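Local coordinates for cellulose biosynthesis protein BcsG (Salmonella typhimurium LT2, PDB 5OLT) that is required for cellulose biosynthesis and is seen here as its zinc-binding extramembrane domain, a member of the alkaline phosphatase family, at residues A77-H82 and K240-L245; F88-K93 and S322-R327; Q143-D148 and G155-V160. One frame throughout, in Å; residues are numbered along the deposited sequence. Where two conformers were deposited one is given.

Contact 1: residues A77-H82 and K240-L245; sequences AGLMSH and KLFDEL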
ATOM      1  N   ALA A  77      -2.145  19.908  -2.849  1.00 12.00           N
ATOM      2  CA  ALA A  77      -1.079  20.233  -3.802  1.00 11.37           C
ATOM      3  C   ALA A  77      -1.619  20.591  -5.176  1.00 13.02           C
ATOM      4  O   ALA A  77      -0.831  20.991  -6.043  1.00 14.52           O
ATOM      5  CB  ALA A  77      -0.106  19.070  -3.917  1.00 12.72           C
ATOM      6  N   GLY A  78      -2.922  20.411  -5.400  1.00 12.86           N
ATOM      7  CA  GLY A  78      -3.506  20.731  -6.731  1.00 13.33           C
ATOM      8  C   GLY A  78      -3.137  19.724  -7.806  1.00 13.30           C
ATOM      9  O   GLY A  78      -3.001  20.082  -8.971  1.00 16.96           O
ATOM     10  N   LEU A  79      -2.948  18.462  -7.435  1.00 11.94           N
ATOM     11  CA  LEU A  79      -2.474  17.460  -8.375  1.00 10.87           C
ATOM     12  C   LEU A  79      -3.470  16.333  -8.690  1.00 11.19           C
ATOM     13  O   LEU A  79      -3.075  15.302  -9.210  1.00 12.26           O
ATOM     14  CB  LEU A  79      -1.120  16.894  -7.883  1.00 11.72           C
ATOM     15  CG  LEU A  79       0.006  17.935  -7.917  1.00 12.56           C
ATOM     16  CD1 LEU A  79       1.239  17.308  -7.294  1.00 14.28           C
ATOM     17  CD2 LEU A  79       0.308  18.328  -9.350  1.00 17.77           C
ATOM     18  N   MET A  80      -4.764  16.536  -8.401  1.00 13.12           N
ATOM     19  CA  MET A  80      -5.775  15.528  -8.703  1.00 13.45           C
ATOM     20  C   MET A  80      -5.930  15.244 -10.195  1.00 14.19           C
ATOM     21  O   MET A  80      -6.324  14.139 -10.566  1.00 16.80           O
ATOM     22  CB  MET A  80      -7.121  15.934  -8.121  1.00 15.50           C
ATOM     23  CG  MET A  80      -7.123  15.939  -6.608  1.00 17.37           C
ATOM     24  SD  MET A  80      -7.005  14.280  -5.909  1.00 19.57           S
ATOM     25  CE  MET A  80      -8.657  13.667  -6.238  1.00 21.53           C
ATOM     26  N   SER A  81      -5.546  16.191 -11.044  1.00 14.81           N
ATOM     27  CA  SER A  81      -5.669  15.959 -12.478  0.50 15.65           C
ATOM     28  C   SER A  81      -4.349  15.589 -13.153  1.00 14.66           C
ATOM     29  O   SER A  81      -4.265  15.549 -14.392  1.00 17.10           O
ATOM     30  CB  SER A  81      -6.296  17.170 -13.169  0.50 18.97           C
ATOM     31  OG  SER A  81      -5.486  18.301 -12.985  0.50 21.78           O
ATOM     32  N   HIS A  82      -3.313  15.298 -12.350  1.00 13.52           N
ATOM     33  CA  HIS A  82      -2.092  14.804 -12.946  1.00 11.56           C
ATOM     34  C   HIS A  82      -2.407  13.549 -13.783  1.00 13.32           C
ATOM     35  O   HIS A  82      -3.163  12.695 -13.314  1.00 13.67           O
ATOM     36  CB  HIS A  82      -1.047  14.455 -11.883  1.00 12.18           C
ATOM     37  CG  HIS A  82       0.300  14.236 -12.483  1.00 11.45           C
ATOM     38  ND1 HIS A  82       0.634  13.084 -13.165  1.00 11.85           N
ATOM     39  CD2 HIS A  82       1.370  15.073 -12.594  1.00 11.03           C
ATOM     40  CE1 HIS A  82       1.860  13.218 -13.658  1.00 11.43           C
ATOM     41  NE2 HIS A  82       2.331  14.411 -13.309  1.00 10.83           N
ATOM     42  N   LYS A 240       7.229  16.228  -9.819  1.00  9.56           N
ATOM     43  CA  LYS A 240       8.423  15.575 -10.333  1.00  9.70           C
ATOM     44  C   LYS A 240       8.295  14.068 -10.220  1.00  9.95           C
ATOM     45  O   LYS A 240       8.574  13.338 -11.173  1.00 10.73           O
ATOM     46  CB  LYS A 240       9.650  16.071  -9.554  1.00 10.96           C
ATOM     47  CG  LYS A 240      10.965  15.368  -9.892  1.00 11.57           C
ATOM     48  CD  LYS A 240      12.095  16.061  -9.148  1.00 12.69           C
ATOM     49  CE  LYS A 240      13.467  15.447  -9.395  1.00 17.48           C
ATOM     50  NZ  LYS A 240      14.171  16.052 -10.530  1.00 19.27           N
ATOM     51  N   LEU A 241       7.848  13.588  -9.053  1.00  9.03           N
ATOM     52  CA  LEU A 241       7.670  12.148  -8.859  1.00  9.91           C
ATOM     53  C   LEU A 241       6.633  11.579  -9.827  1.00  9.67           C
ATOM     54  O   LEU A 241       6.862  10.536 -10.445  1.00 10.30           O
ATOM     55  CB  LEU A 241       7.232  11.862  -7.412  1.00  9.56           C
ATOM     56  CG  LEU A 241       6.889  10.386  -7.126  1.00  9.89           C
ATOM     57  CD1 LEU A 241       8.069   9.437  -7.398  1.00 11.75           C
ATOM     58  CD2 LEU A 241       6.392  10.246  -5.699  1.00 11.90           C
ATOM     59  N   PHE A 242       5.493  12.264  -9.948  1.00  9.12           N
ATOM     60  CA  PHE A 242       4.434  11.723 -10.782  1.00  9.04           C
ATOM     61  C   PHE A 242       4.849  11.740 -12.248  1.00  8.95           C
ATOM     62  O   PHE A 242       4.533  10.810 -12.986  1.00  9.67           O
ATOM     63  CB  PHE A 242       3.127  12.490 -10.582  1.00  9.70           C
ATOM     64  CG  PHE A 242       2.596  12.466  -9.160  1.00 10.16           C
ATOM     65  CD1 PHE A 242       2.999  11.515  -8.229  1.00 10.59           C
ATOM     66  CD2 PHE A 242       1.633  13.417  -8.779  1.00 11.98           C
ATOM     67  CE1 PHE A 242       2.485  11.566  -6.936  1.00 11.92           C
ATOM     68  CE2 PHE A 242       1.128  13.460  -7.482  1.00 11.71           C
ATOM     69  CZ  PHE A 242       1.554  12.515  -6.563  1.00 12.14           C
ATOM     70  N   ASP A 243       5.571  12.784 -12.670  1.00  9.64           N
ATOM     71  CA  ASP A 243       6.111  12.811 -14.040  1.00  9.67           C
ATOM     72  C   ASP A 243       7.125  11.694 -14.276  1.00  9.56           C
ATOM     73  O   ASP A 243       7.110  11.064 -15.357  1.00  9.99           O
ATOM     74  CB  ASP A 243       6.761  14.174 -14.308  1.00 10.65           C
ATOM     75  CG  ASP A 243       5.720  15.287 -14.577  1.00 12.65           C
ATOM     76  OD1 ASP A 243       4.533  14.971 -14.868  1.00 14.71           O
ATOM     77  OD2 ASP A 243       6.135  16.480 -14.498  1.00 16.16           O
ATOM     78  N   GLU A 244       7.947  11.380 -13.257  1.00  9.52           N
ATOM     79  CA  GLU A 244       8.901  10.294 -13.422  1.00  9.92           C
ATOM     80  C   GLU A 244       8.207   8.937 -13.451  1.00 10.22           C
ATOM     81  O   GLU A 244       8.592   8.089 -14.247  1.00 10.53           O
ATOM     82  CB  GLU A 244       9.987  10.350 -12.363  1.00 10.88           C
ATOM     83  CG  GLU A 244      10.925  11.521 -12.608  1.00 11.70           C
ATOM     84  CD  GLU A 244      12.205  11.452 -11.803  1.00 12.72           C
ATOM     85  OE1 GLU A 244      12.324  10.666 -10.832  1.00 14.36           O
ATOM     86  OE2 GLU A 244      13.131  12.241 -12.154  1.00 13.87           O
ATOM     87  N   LEU A 245       7.200   8.740 -12.597  1.00  9.69           N
ATOM     88  CA  LEU A 245       6.465   7.472 -12.637  1.00 10.91           C
ATOM     89  C   LEU A 245       5.757   7.305 -13.976  1.00 11.55           C
ATOM     90  O   LEU A 245       5.786   6.213 -14.553  1.00 11.81           O
ATOM     91  CB  LEU A 245       5.470   7.385 -11.480  1.00 11.60           C
ATOM     92  CG  LEU A 245       6.102   7.287 -10.089  1.00 11.04           C
ATOM     93  CD1 LEU A 245       4.987   7.347  -9.046  1.00 12.70           C
ATOM     94  CD2 LEU A 245       6.929   6.005  -9.944  1.00 15.23           C
TER
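Different first torsions bring H82 and F242 together. H82 turns CG away from its amide nitrogen (chi1 -167°), which carries the imidazole across to helix 234-255. F242 has CG anti to its own carbonyl carbon, which sends its ring back toward the loop. The F242 CB then sits over the centre of one imidazole face, with CB to H82 CE1 at 3.4 Å, a CH-pi contact. The two rings form an edge-to-face pair, the edge of F242 toward the face of H82, with planes at 74°. At the rim of the imidazole, H82 NE2 donates to D243 OD1 at 2.8 Å. The bond is bent, 146° at the hydrogen. The oxygen lies close to the ring plane, but the nitrogen meets it from above the carboxylate plane. H82 ND1 is hydrogen-bonded to the backbone N of L84, so both ring nitrogens are held and the rotation of the ring is fixed. L79 adds its CD1, 3.9 Å from F242 CE2. The other D243 oxygen, OD2, is hydrogen-bonded to Q239 NE2. This is a His-carboxylate hydrogen bond joining a helix to a type I turn, L79 to H82, with H82 capping helix 84-87.

Contact 2: residues F88-K93 and S322-R327; sequences FDILFK and SELVVR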
ATOM      1  N   PHE A  88      -3.656   4.276 -14.393  1.00 12.47           N
ATOM      2  CA  PHE A  88      -3.841   2.982 -13.710  1.00 11.77           C
ATOM      3  C   PHE A  88      -4.963   2.156 -14.312  1.00 11.53           C
ATOM      4  O   PHE A  88      -5.856   2.684 -14.962  1.00 14.04           O
ATOM      5  CB  PHE A  88      -4.158   3.233 -12.221  1.00 11.65           C
ATOM      6  CG  PHE A  88      -2.972   3.720 -11.433  1.00 12.00           C
ATOM      7  CD1 PHE A  88      -1.964   2.836 -11.059  1.00 12.30           C
ATOM      8  CD2 PHE A  88      -2.865   5.060 -11.114  1.00 13.07           C
ATOM      9  CE1 PHE A  88      -0.863   3.299 -10.348  1.00 13.28           C
ATOM     10  CE2 PHE A  88      -1.752   5.555 -10.417  1.00 12.48           C
ATOM     11  CZ  PHE A  88      -0.752   4.672 -10.038  1.00 12.77           C
ATOM     12  N   ASP A  89      -4.915   0.859 -14.080  1.00 10.68           N
ATOM     13  CA  ASP A  89      -6.027  -0.007 -14.421  1.00 10.70           C
ATOM     14  C   ASP A  89      -7.043  -0.052 -13.309  1.00 11.25           C
ATOM     15  O   ASP A  89      -8.226  -0.155 -13.568  1.00 11.56           O
ATOM     16  CB  ASP A  89      -5.559  -1.425 -14.715  1.00 11.80           C
ATOM     17  CG  ASP A  89      -4.683  -1.525 -15.931  1.00 12.29           C
ATOM     18  OD1 ASP A  89      -4.786  -0.659 -16.854  1.00 14.69           O
ATOM     19  OD2 ASP A  89      -3.910  -2.509 -15.994  1.00 12.68           O
ATOM     20  N   ILE A  90      -6.584   0.032 -12.058  1.00 10.84           N
ATOM     21  CA  ILE A  90      -7.411  -0.070 -10.861  1.00 10.71           C
ATOM     22  C   ILE A  90      -6.965   1.044  -9.928  1.00 10.08           C
ATOM     23  O   ILE A  90      -5.748   1.195  -9.702  1.00 11.19           O
ATOM     24  CB  ILE A  90      -7.209  -1.440 -10.187  1.00 10.67           C
ATOM     25  CG1 ILE A  90      -7.591  -2.592 -11.116  1.00 11.40           C
ATOM     26  CG2 ILE A  90      -7.978  -1.484  -8.856  1.00 13.20           C
ATOM     27  CD1 ILE A  90      -7.098  -3.950 -10.615  1.00 12.63           C
ATOM     28  N   LEU A  91      -7.893   1.793  -9.369  1.00  9.55           N
ATOM     29  CA  LEU A  91      -7.528   2.897  -8.471  1.00  9.60           C
ATOM     30  C   LEU A  91      -8.427   2.850  -7.252  1.00 10.64           C
ATOM     31  O   LEU A  91      -9.667   2.907  -7.379  1.00 10.63           O
ATOM     32  CB  LEU A  91      -7.660   4.229  -9.241  1.00 11.98           C
ATOM     33  CG  LEU A  91      -7.262   5.509  -8.520  1.00 12.60           C
ATOM     34  CD1 LEU A  91      -5.798   5.462  -8.090  1.00 14.65           C
ATOM     35  CD2 LEU A  91      -7.511   6.700  -9.445  1.00 14.71           C
ATOM     36  N   PHE A  92      -7.809   2.753  -6.075  1.00 10.75           N
ATOM     37  CA  PHE A  92      -8.592   2.755  -4.832  1.00 10.39           C
ATOM     38  C   PHE A  92      -8.852   4.169  -4.341  1.00 10.65           C
ATOM     39  O   PHE A  92      -7.924   4.995  -4.267  1.00 12.35           O
ATOM     40  CB  PHE A  92      -7.799   2.011  -3.744  1.00 10.39           C
ATOM     41  CG  PHE A  92      -7.696   0.523  -3.963  1.00 10.81           C
ATOM     42  CD1 PHE A  92      -6.689  -0.020  -4.775  1.00 11.06           C
ATOM     43  CD2 PHE A  92      -8.554  -0.346  -3.305  1.00 10.95           C
ATOM     44  CE1 PHE A  92      -6.573  -1.393  -4.965  1.00 12.74           C
ATOM     45  CE2 PHE A  92      -8.445  -1.732  -3.477  1.00 11.39           C
ATOM     46  CZ  PHE A  92      -7.445  -2.275  -4.305  1.00 12.36           C
ATOM     47  N   LYS A  93     -10.100   4.434  -3.956  1.00 11.12           N
ATOM     48  CA  LYS A  93     -10.536   5.732  -3.458  1.00 10.56           C
ATOM     49  C   LYS A  93     -10.684   5.806  -1.942  1.00 11.03           C
ATOM     50  O   LYS A  93     -10.705   6.867  -1.385  1.00 11.76           O
ATOM     51  CB  LYS A  93     -11.837   6.160  -4.160  1.00 12.41           C
ATOM     52  CG  LYS A  93     -11.725   6.337  -5.676  1.00 16.14           C
ATOM     53  CD  LYS A  93     -10.648   7.357  -6.024  1.00 18.49           C
ATOM     54  CE  LYS A  93     -10.542   7.608  -7.526  1.00 24.98           C
ATOM     55  NZ  LYS A  93     -11.749   8.308  -8.034  1.00 30.83           N
ATOM     56  N   SER A 322      -2.997  -7.934  -1.623  1.00 10.19           N
ATOM     57  CA  SER A 322      -2.620  -9.324  -1.625  1.00 10.68           C
ATOM     58  C   SER A 322      -3.605 -10.160  -2.461  1.00 10.13           C
ATOM     59  O   SER A 322      -3.168 -11.069  -3.216  1.00 11.10           O
ATOM     60  CB  SER A 322      -2.485  -9.841  -0.190  1.00 11.75           C
ATOM     61  OG  SER A 322      -2.086 -11.209  -0.215  1.00 13.66           O
ATOM     62  N   GLU A 323      -4.909  -9.884  -2.335  1.00  9.76           N
ATOM     63  CA  GLU A 323      -5.861 -10.631  -3.157  1.00 10.74           C
ATOM     64  C   GLU A 323      -5.658 -10.406  -4.649  1.00 10.58           C
ATOM     65  O   GLU A 323      -5.702 -11.362  -5.426  1.00 11.28           O
ATOM     66  CB  GLU A 323      -7.278 -10.232  -2.762  1.00 11.84           C
ATOM     67  CG  GLU A 323      -8.356 -10.961  -3.534  1.00 12.99           C
ATOM     68  CD  GLU A 323      -8.367 -12.441  -3.358  1.00 16.15           C
ATOM     69  OE1 GLU A 323      -7.929 -12.943  -2.299  1.00 17.77           O
ATOM     70  OE2 GLU A 323      -8.865 -13.121  -4.301  1.00 16.92           O
ATOM     71  N   LEU A 324      -5.387  -9.164  -5.057  1.00 10.30           N
ATOM     72  CA  LEU A 324      -5.127  -8.934  -6.475  1.00  9.86           C
ATOM     73  C   LEU A 324      -3.877  -9.664  -6.940  1.00 10.27           C
ATOM     74  O   LEU A 324      -3.870 -10.218  -8.064  1.00 10.99           O
ATOM     75  CB  LEU A 324      -5.001  -7.420  -6.764  1.00  9.95           C
ATOM     76  CG  LEU A 324      -6.351  -6.669  -6.780  1.00  9.89           C
ATOM     77  CD1 LEU A 324      -6.094  -5.177  -6.734  1.00 12.62           C
ATOM     78  CD2 LEU A 324      -7.209  -7.039  -8.004  1.00 12.64           C
ATOM     79  N   VAL A 325      -2.838  -9.728  -6.093  1.00  9.62           N
ATOM     80  CA  VAL A 325      -1.642 -10.503  -6.415  1.00  9.90           C
ATOM     81  C   VAL A 325      -1.977 -11.985  -6.593  1.00 10.60           C
ATOM     82  O   VAL A 325      -1.520 -12.589  -7.575  1.00 11.53           O
ATOM     83  CB  VAL A 325      -0.483 -10.260  -5.399  1.00 10.13           C
ATOM     84  CG1 VAL A 325       0.709 -11.195  -5.686  1.00 12.49           C
ATOM     85  CG2 VAL A 325      -0.050  -8.781  -5.454  1.00 10.77           C
ATOM     86  N   VAL A 326      -2.735 -12.586  -5.681  0.70 10.68           N
ATOM     87  CA  VAL A 326      -2.983 -13.999  -5.882  0.70 11.32           C
ATOM     88  C   VAL A 326      -3.813 -14.229  -7.159  0.70 10.87           C
ATOM     89  O   VAL A 326      -3.543 -15.208  -7.866  0.70 10.70           O
ATOM     90  CB  VAL A 326      -3.556 -14.647  -4.615  0.70 11.68           C
ATOM     91  CG1 VAL A 326      -5.041 -14.402  -4.482  0.70 11.60           C
ATOM     92  CG2 VAL A 326      -3.246 -16.127  -4.567  0.70 14.77           C
ATOM     93  N   ARG A 327      -4.742 -13.307  -7.483  1.00 11.10           N
ATOM     94  CA  ARG A 327      -5.549 -13.428  -8.722  1.00 11.11           C
ATOM     95  C   ARG A 327      -4.653 -13.391  -9.950  1.00 10.75           C
ATOM     96  O   ARG A 327      -4.971 -14.025 -10.973  1.00 14.52           O
ATOM     97  CB  ARG A 327      -6.637 -12.350  -8.784  1.00 11.30           C
ATOM     98  CG  ARG A 327      -7.670 -12.581  -7.676  1.00 11.95           C
ATOM     99  CD  ARG A 327      -8.776 -11.570  -7.723  1.00 12.41           C
ATOM    100  NE  ARG A 327      -9.737 -11.809  -6.636  1.00 12.89           N
ATOM    101  CZ  ARG A 327     -10.896 -11.154  -6.531  1.00 12.53           C
ATOM    102  NH1 ARG A 327     -11.259 -10.262  -7.447  1.00 13.83           N
ATOM    103  NH2 ARG A 327     -11.698 -11.378  -5.495  1.00 14.56           N
TER
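I90 and F92, alternate residues of the strand, point toward one turn of helix 318-328, and the backbones stay well apart. The nearest CA atoms, those of I90 and L324, are 10.2 Å from each other, so side chains alone bridge the gap. L324 is the one helix residue that answers, and it uses both its methyl groups. I90 and L324 reach toward each other tip to tip, with I90 CD1 to L324 CD2 at 4.0 Å. The other branch, L324 CD1, lies 4.0 Å from F92 CZ and also near I90 CD1, at 4.2 Å. It comes to the edge of the F92 ring, near the ring plane, and not over a face. With CG1 of I90 anti to the carbonyl carbon (chi1 -60°) and chi2 extended at 166°, CD1 is pushed out to the helix. No hydrogen bond crosses the contact. On the helix itself, R327 NE makes a salt bridge with E323 OE2 at 2.8 Å, one turn back, using the anti lone pair of that oxygen. V296 of the adjacent strand 291-299 and M260 of the strand beyond, 259-265, also touch L324. D89 and I90 both face V296, a classic beta bulge at the start of the strand. The whole is a helix packed on one face of the central mixed sheet of an alpha/beta domain.

Contact 3: residues Q143-D148 and G155-V160; sequences QHLMMD and GFLKEV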
ATOM      1  N   GLN A 143      13.176 -12.315  -5.048  1.00 13.48           N
ATOM      2  CA  GLN A 143      12.843 -11.169  -4.207  1.00 13.10           C
ATOM      3  C   GLN A 143      13.891 -10.086  -4.333  1.00 14.90           C
ATOM      4  O   GLN A 143      15.091 -10.353  -4.350  1.00 17.63           O
ATOM      5  CB  GLN A 143      12.759 -11.668  -2.756  1.00 17.11           C
ATOM      6  CG  GLN A 143      12.300 -10.661  -1.721  1.00 21.07           C
ATOM      7  CD  GLN A 143      12.275 -11.319  -0.348  1.00 22.84           C
ATOM      8  OE1 GLN A 143      13.225 -11.186   0.454  1.00 29.67           O
ATOM      9  NE2 GLN A 143      11.225 -12.075  -0.092  1.00 23.13           N
ATOM     10  N   HIS A 144      13.439  -8.836  -4.470  0.80 13.99           N
ATOM     11  CA  HIS A 144      14.347  -7.697  -4.562  0.80 12.43           C
ATOM     12  C   HIS A 144      13.862  -6.607  -3.630  0.80 11.07           C
ATOM     13  O   HIS A 144      12.649  -6.398  -3.477  0.80 12.11           O
ATOM     14  CB  HIS A 144      14.447  -7.113  -5.987  0.80 14.12           C
ATOM     15  CG  HIS A 144      14.996  -8.060  -7.015  0.80 17.19           C
ATOM     16  ND1 HIS A 144      16.318  -8.439  -7.041  0.80 17.86           N
ATOM     17  CD2 HIS A 144      14.423  -8.624  -8.107  0.80 19.97           C
ATOM     18  CE1 HIS A 144      16.527  -9.237  -8.074  0.80 19.25           C
ATOM     19  NE2 HIS A 144      15.390  -9.377  -8.731  0.80 20.92           N
ATOM     20  N   LEU A 145      14.819  -5.904  -3.054  1.00 11.76           N
ATOM     21  CA  LEU A 145      14.555  -4.731  -2.230  1.00 11.77           C
ATOM     22  C   LEU A 145      15.308  -3.580  -2.859  1.00 12.43           C
ATOM     23  O   LEU A 145      16.500  -3.670  -3.077  1.00 13.53           O
ATOM     24  CB  LEU A 145      15.076  -5.009  -0.830  1.00 12.89           C
ATOM     25  CG  LEU A 145      15.025  -3.845   0.149  1.00 14.38           C
ATOM     26  CD1 LEU A 145      13.573  -3.398   0.377  1.00 15.63           C
ATOM     27  CD2 LEU A 145      15.697  -4.271   1.456  1.00 17.62           C
ATOM     28  N   MET A 146      14.580  -2.485  -3.077  0.70 11.23           N
ATOM     29  CA  MET A 146      15.084  -1.328  -3.754  0.70 11.43           C
ATOM     30  C   MET A 146      14.630  -0.111  -2.986  0.70 10.86           C
ATOM     31  O   MET A 146      13.476  -0.077  -2.500  0.70 11.24           O
ATOM     32  CB  MET A 146      14.456  -1.328  -5.153  0.70 14.71           C
ATOM     33  CG  MET A 146      15.057  -0.361  -6.119  0.70 16.63           C
ATOM     34  SD  MET A 146      14.684  -0.917  -7.799  0.70 14.16           S
ATOM     35  CE  MET A 146      13.018  -0.363  -8.049  0.70 13.00           C
ATOM     36  N   MET A 147      15.491   0.911  -2.898  0.70 10.20           N
ATOM     37  CA  MET A 147      15.058   2.179  -2.275  0.70 10.47           C
ATOM     38  C   MET A 147      15.683   3.335  -3.019  0.70  9.98           C
ATOM     39  O   MET A 147      16.733   3.171  -3.686  0.70 11.75           O
ATOM     40  CB  MET A 147      15.459   2.255  -0.788  0.70 11.29           C
ATOM     41  CG  MET A 147      14.839   1.163   0.065  0.70 12.01           C
ATOM     42  SD  MET A 147      15.045   1.423   1.830  0.70 13.21           S
ATOM     43  CE  MET A 147      14.291  -0.103   2.434  0.70 16.15           C
ATOM     44  N   ASP A 148      15.077   4.518  -2.896  1.00 10.26           N
ATOM     45  CA  ASP A 148      15.732   5.717  -3.411  1.00  9.82           C
ATOM     46  C   ASP A 148      16.492   6.446  -2.293  1.00 10.37           C
ATOM     47  O   ASP A 148      16.847   7.607  -2.429  1.00 10.92           O
ATOM     48  CB  ASP A 148      14.760   6.623  -4.169  1.00 10.01           C
ATOM     49  CG  ASP A 148      13.673   7.188  -3.303  1.00 10.62           C
ATOM     50  OD1 ASP A 148      13.736   7.078  -2.073  1.00 11.03           O
ATOM     51  OD2 ASP A 148      12.703   7.779  -3.891  1.00 11.87           O
ATOM     52  N   GLY A 155      15.834   3.773  11.562  1.00 18.26           N
ATOM     53  CA  GLY A 155      16.074   2.327  11.519  1.00 19.09           C
ATOM     54  C   GLY A 155      15.125   1.668  10.536  1.00 17.85           C
ATOM     55  O   GLY A 155      14.754   0.509  10.715  1.00 18.76           O
ATOM     56  N   PHE A 156      14.753   2.411   9.481  1.00 16.10           N
ATOM     57  CA  PHE A 156      13.728   1.908   8.551  1.00 14.61           C
ATOM     58  C   PHE A 156      14.136   0.609   7.867  1.00 14.31           C
ATOM     59  O   PHE A 156      13.363  -0.345   7.846  1.00 14.27           O
ATOM     60  CB  PHE A 156      13.411   2.970   7.505  1.00 13.25           C
ATOM     61  CG  PHE A 156      12.361   2.537   6.506  1.00 11.49           C
ATOM     62  CD1 PHE A 156      11.005   2.508   6.862  1.00 12.39           C
ATOM     63  CD2 PHE A 156      12.729   2.148   5.223  1.00 12.51           C
ATOM     64  CE1 PHE A 156      10.031   2.087   5.947  1.00 12.15           C
ATOM     65  CE2 PHE A 156      11.758   1.746   4.302  1.00 12.44           C
ATOM     66  CZ  PHE A 156      10.416   1.709   4.669  1.00 11.75           C
ATOM     67  N   LEU A 157      15.345   0.566   7.315  1.00 14.06           N
ATOM     68  CA  LEU A 157      15.807  -0.658   6.661  1.00 14.80           C
ATOM     69  C   LEU A 157      15.840  -1.832   7.659  1.00 15.84           C
ATOM     70  O   LEU A 157      15.443  -2.937   7.325  1.00 15.65           O
ATOM     71  CB  LEU A 157      17.184  -0.447   6.015  1.00 16.11           C
ATOM     72  CG  LEU A 157      17.830  -1.654   5.299  1.00 16.95           C
ATOM     73  CD1 LEU A 157      16.914  -2.212   4.213  1.00 18.13           C
ATOM     74  CD2 LEU A 157      19.188  -1.241   4.717  1.00 19.85           C
ATOM     75  N   LYS A 158      16.292  -1.572   8.880  1.00 17.10           N
ATOM     76  CA  LYS A 158      16.272  -2.643   9.910  1.00 18.92           C
ATOM     77  C   LYS A 158      14.840  -3.149  10.172  1.00 18.98           C
ATOM     78  O   LYS A 158      14.639  -4.354  10.282  1.00 20.55           O
ATOM     79  CB  LYS A 158      16.959  -2.172  11.181  1.00 24.85           C
ATOM     80  CG  LYS A 158      18.473  -2.093  11.045  1.00 29.48           C
ATOM     81  CD  LYS A 158      19.116  -1.577  12.329  1.00 36.32           C
ATOM     82  CE  LYS A 158      20.632  -1.511  12.200  1.00 40.75           C
ATOM     83  NZ  LYS A 158      21.230  -0.761  13.341  1.00 53.13           N
ATOM     84  N   GLU A 159      13.847  -2.241  10.244  1.00 17.89           N
ATOM     85  CA  GLU A 159      12.455  -2.656  10.444  0.50 17.81           C
ATOM     86  C   GLU A 159      11.945  -3.487   9.265  1.00 17.05           C
ATOM     87  O   GLU A 159      11.287  -4.531   9.468  1.00 16.80           O
ATOM     88  CB  GLU A 159      11.522  -1.453  10.714  0.50 19.81           C
ATOM     89  CG  GLU A 159      11.854  -0.680  11.990  0.50 22.47           C
ATOM     90  CD  GLU A 159      10.644  -0.039  12.648  0.50 24.26           C
ATOM     91  OE1 GLU A 159       9.542  -0.108  12.085  0.50 26.50           O
ATOM     92  OE2 GLU A 159      10.784   0.532  13.749  0.50 28.62           O
ATOM     93  N   VAL A 160      12.268  -3.062   8.043  1.00 16.64           N
ATOM     94  CA  VAL A 160      11.875  -3.825   6.844  1.00 15.89           C
ATOM     95  C   VAL A 160      12.448  -5.251   6.878  1.00 18.21           C
ATOM     96  O   VAL A 160      11.734  -6.210   6.518  1.00 18.55           O
ATOM     97  CB  VAL A 160      12.321  -3.057   5.564  1.00 16.88           C
ATOM     98  CG1 VAL A 160      12.305  -3.931   4.315  1.00 17.14           C
ATOM     99  CG2 VAL A 160      11.447  -1.825   5.370  1.00 17.43           C
TER
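Strand 143-147 and helix 156-160 run nearly antiparallel, at 162°, with their axes 11.7 Å apart at closest approach. L145 and M147, two residues apart on the strand, both point to the helix; between them they meet F156, L157 and V160. No hydrogen bond crosses; the contact is made of apolar side chains. M147 carries most of it, in the conformer described here; a second was deposited, so its methyl and sulfur contacts are less certain. Its chain is extended beyond CG, with chi2 -169° and chi3 -176°, and this brings the terminal methyl against three helix side chains. M147 CE lies 3.7 Å from F156 CE2, 3.8 Å from L157 CD1 and, more loosely, 4.4 Å from V160 CG2. The methyl approaches the F156 ring obliquely. The sulfur is at the ring's edge, with M147 SD 5.3 Å from the centroid, a Met-aromatic contact. L145 splits its branches. L145 CD2 packs against L157 CD1 at 3.6 Å, while L145 CD1 meets V160 CG1 tip to tip at 4.2 Å. L157 CD1 thus touches both strand residues. Within the helix, V160 CG2 lies above one face of the F156 ring, off toward the rim. G155, with positive phi, holds the N-cap position, and its O accepts from E159 N. The strand is outermost in the central sheet and pairs in parallel with strand 210-216. F156 and V160 also touch helix 102-110, so helix 156-162 is wedged between that helix and the sheet. M146 points to the other side of the strand and packs on helix 191-203.

Contacts 2 and 3 both reach the central seven-stranded sheet, through strands 90-96 and 142-147, with centres 23 Å apart. Contact 1 joins helix 234-255 to the loop after helix 71-76; its centre is 21 Å from that of contact 2 and 25 Å from that of contact 3. Contact 3 lies beside the metal site formed by C67, S102, E266 and H267: the F156 side chain touches S102 and is about 6 Å from the zinc ion. It is also about 5 Å from a citric acid, probably from the crystallisation liquor, which may mark a pocket. In contact 1 the F242 side chain is about 14 Å from the zinc.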